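Local coordinates for molybdopterin biosynthesis moeA protein (Pyrococcus horikoshii, PDB 1WU2) that probably acts late in molybdenum cofactor biosynthesis, where MoeA proteins promote insertion of molybdenum into molybdopterin, at residues A56-Y61 / V116-M121. Numbering follows the deposited sequence.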
loop_
_atom_site.group_PDB
_atom_site.type_symbol
_atom_site.label_atom_id
_atom_site.label_comp_id
_atom_site.label_asym_id
_atom_site.label_seq_id
_atom_site.Cartn_x
_atom_site.Cartn_y
_atom_site.Cartn_z
ATOM N N ALA A 56 25.398 -19.067 -22.830
ATOM C CA ALA A 56 25.255 -18.319 -24.070
ATOM C C ALA A 56 23.888 -17.635 -24.039
ATOM O O ALA A 56 22.878 -18.284 -23.800
ATOM C CB ALA A 56 25.360 -19.248 -25.263
ATOM N N ALA A 57 23.869 -16.325 -24.263
ATOM C CA ALA A 57 22.627 -15.549 -24.283
ATOM C C ALA A 57 21.967 -15.584 -25.659
ATOM O O ALA A 57 20.865 -15.070 -25.836
ATOM C CB ALA A 57 22.906 -14.106 -23.877
ATOM N N VAL A 58 22.651 -16.191 -26.625
ATOM C CA VAL A 58 22.188 -16.244 -28.004
ATOM C C VAL A 58 22.701 -17.515 -28.699
ATOM O O VAL A 58 23.703 -18.098 -28.280
ATOM C CB VAL A 58 22.665 -14.973 -28.766
ATOM C CG1 VAL A 58 24.152 -15.060 -29.128
ATOM C CG2 VAL A 58 21.816 -14.722 -29.994
ATOM N N ASP A 59 22.006 -17.945 -29.749
ATOM C CA ASP A 59 22.496 -19.023 -30.606
ATOM C C ASP A 59 23.649 -18.458 -31.414
ATOM O O ASP A 59 23.449 -17.533 -32.199
ATOM C CB ASP A 59 21.414 -19.528 -31.568
ATOM C CG ASP A 59 20.145 -19.959 -30.859
ATOM O OD1 ASP A 59 19.177 -20.328 -31.553
ATOM O OD2 ASP A 59 20.015 -19.955 -29.620
ATOM N N GLY A 60 24.852 -18.990 -31.219
ATOM C CA GLY A 60 26.016 -18.466 -31.910
ATOM C C GLY A 60 27.243 -19.355 -31.879
ATOM O O GLY A 60 27.123 -20.571 -31.872
ATOM N N TYR A 61 28.419 -18.731 -31.880
ATOM C CA TYR A 61 29.694 -19.438 -31.839
ATOM C C TYR A 61 30.545 -18.911 -30.685
ATOM O O TYR A 61 30.842 -17.720 -30.620
ATOM C CB TYR A 61 30.443 -19.254 -33.160
ATOM C CG TYR A 61 29.729 -19.857 -34.347
ATOM C CD1 TYR A 61 29.863 -21.207 -34.653
ATOM C CD2 TYR A 61 28.910 -19.078 -35.158
ATOM C CE1 TYR A 61 29.203 -21.767 -35.739
ATOM C CE2 TYR A 61 28.247 -19.626 -36.244
ATOM C CZ TYR A 61 28.397 -20.971 -36.531
ATOM O OH TYR A 61 27.740 -21.519 -37.607
ATOM N N VAL A 116 30.571 -14.961 -27.196
ATOM C CA VAL A 116 29.720 -15.619 -28.185
ATOM C C VAL A 116 29.232 -14.599 -29.219
ATOM O O VAL A 116 28.760 -13.519 -28.866
ATOM C CB VAL A 116 28.506 -16.323 -27.531
ATOM C CG1 VAL A 116 27.664 -17.039 -28.585
ATOM C CG2 VAL A 116 28.963 -17.316 -26.462
ATOM N N ILE A 117 29.362 -14.958 -30.494
ATOM C CA ILE A 117 28.923 -14.115 -31.606
ATOM C C ILE A 117 27.643 -14.691 -32.197
ATOM O O ILE A 117 27.542 -15.893 -32.417
ATOM C CB ILE A 117 30.035 -13.993 -32.698
ATOM C CG1 ILE A 117 29.581 -13.081 -33.849
ATOM C CG2 ILE A 117 30.442 -15.369 -33.263
ATOM C CD1 ILE A 117 30.018 -11.647 -33.712
HETATM N N MSE A 118 26.669 -13.822 -32.452
HETATM C CA MSE A 118 25.396 -14.231 -33.042
HETATM C C MSE A 118 25.615 -14.933 -34.379
HETATM O O MSE A 118 26.487 -14.547 -35.158
HETATM C CB MSE A 118 24.499 -13.016 -33.255
HETATM C CG MSE A 118 24.101 -12.309 -31.980
HETATM SE SE MSE A 118 22.805 -10.923 -32.338
HETATM C CE MSE A 118 21.234 -12.039 -32.553
ATOM N N GLN A 119 24.816 -15.970 -34.622
ATOM C CA GLN A 119 24.885 -16.769 -35.850
ATOM C C GLN A 119 24.842 -15.909 -37.107
ATOM O O GLN A 119 25.642 -16.077 -38.027
ATOM C CB GLN A 119 23.694 -17.733 -35.903
ATOM C CG GLN A 119 24.051 -19.195 -35.758
ATOM C CD GLN A 119 22.848 -20.046 -35.387
ATOM O OE1 GLN A 119 22.989 -21.055 -34.705
ATOM N NE2 GLN A 119 21.665 -19.635 -35.834
ATOM N N GLU A 120 23.878 -14.997 -37.126
ATOM C CA GLU A 120 23.576 -14.181 -38.304
ATOM C C GLU A 120 24.636 -13.115 -38.605
ATOM O O GLU A 120 24.709 -12.616 -39.728
ATOM C CB GLU A 120 22.189 -13.518 -38.177
ATOM C CG GLU A 120 21.688 -13.285 -36.748
ATOM C CD GLU A 120 20.816 -14.415 -36.213
ATOM O OE1 GLU A 120 20.495 -15.352 -36.973
ATOM O OE2 GLU A 120 20.448 -14.364 -35.021
HETATM N N MSE A 121 25.448 -12.770 -37.608
HETATM C CA MSE A 121 26.486 -11.748 -37.768
HETATM C C MSE A 121 27.791 -12.275 -38.375
HETATM O O MSE A 121 28.747 -11.514 -38.541
HETATM C CB MSE A 121 26.773 -11.080 -36.420
HETATM C CG MSE A 121 25.553 -10.413 -35.797
HETATM SE SE MSE A 121 24.762 -9.060 -36.947
HETATM C CE MSE A 121 23.156 -9.984 -37.459
HETATM O O HOH W 1 21.606 -15.624 -33.030
#
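Val58 and Val116 meet because Val116 points CG1 directly away from its own backbone N (chi1 -178°), while CG1 of Val58 sits between its own N and carbonyl carbon (chi1 76°); the two methyls pass at 4.1 Å. They pack beside an antiparallel pairing in the MoeA N-terminal region, where strand 115-118 lies outermost in its sheet within the chain and strand 60-63 separates it from strand 99-103. Tyr61 and Ile117 form the hydrogen-bonded pair: Tyr61 N reaches Ile117 O at 3.0 Å, in the carbonyl plane, and Ile117 N returns to Tyr61 O, standing 35° out of the plane of the Tyr61 carbonyl. Gly60 faces Met118 in the neighbouring non-hydrogen-bonded pair, and glycine suits the spot because a CB would run into Ile117 O, only 3.0 Å from Gly60 CA.

Branched Val58 serves two neighbours, its CG2 resting 3.8 Å from CE of Met118, a selenomethionine whose flexible chain crosses the valine at about a right angle. Cut back to an alanine, the residue would lose both methyls, which is likely to leave Val116 CG1 and the Met118 methyl without their apolar partners and open a gap where the valine methyls had packed. The aromatic ring of Tyr61 lies obliquely by Gln119 CG, and the long Gln119 chain carries OE1 past Asp59 CB to a hydrogen bond with Lys102, while Asp59 OD2 bonds Thr105. Where the pairing ends, Asp59 O accepts two hydrogen bonds: Gln119 N comes onto a lone pair at 3.2 Å, and a water donates from 2.8 Å, its other hydrogen going to Glu120 OE2.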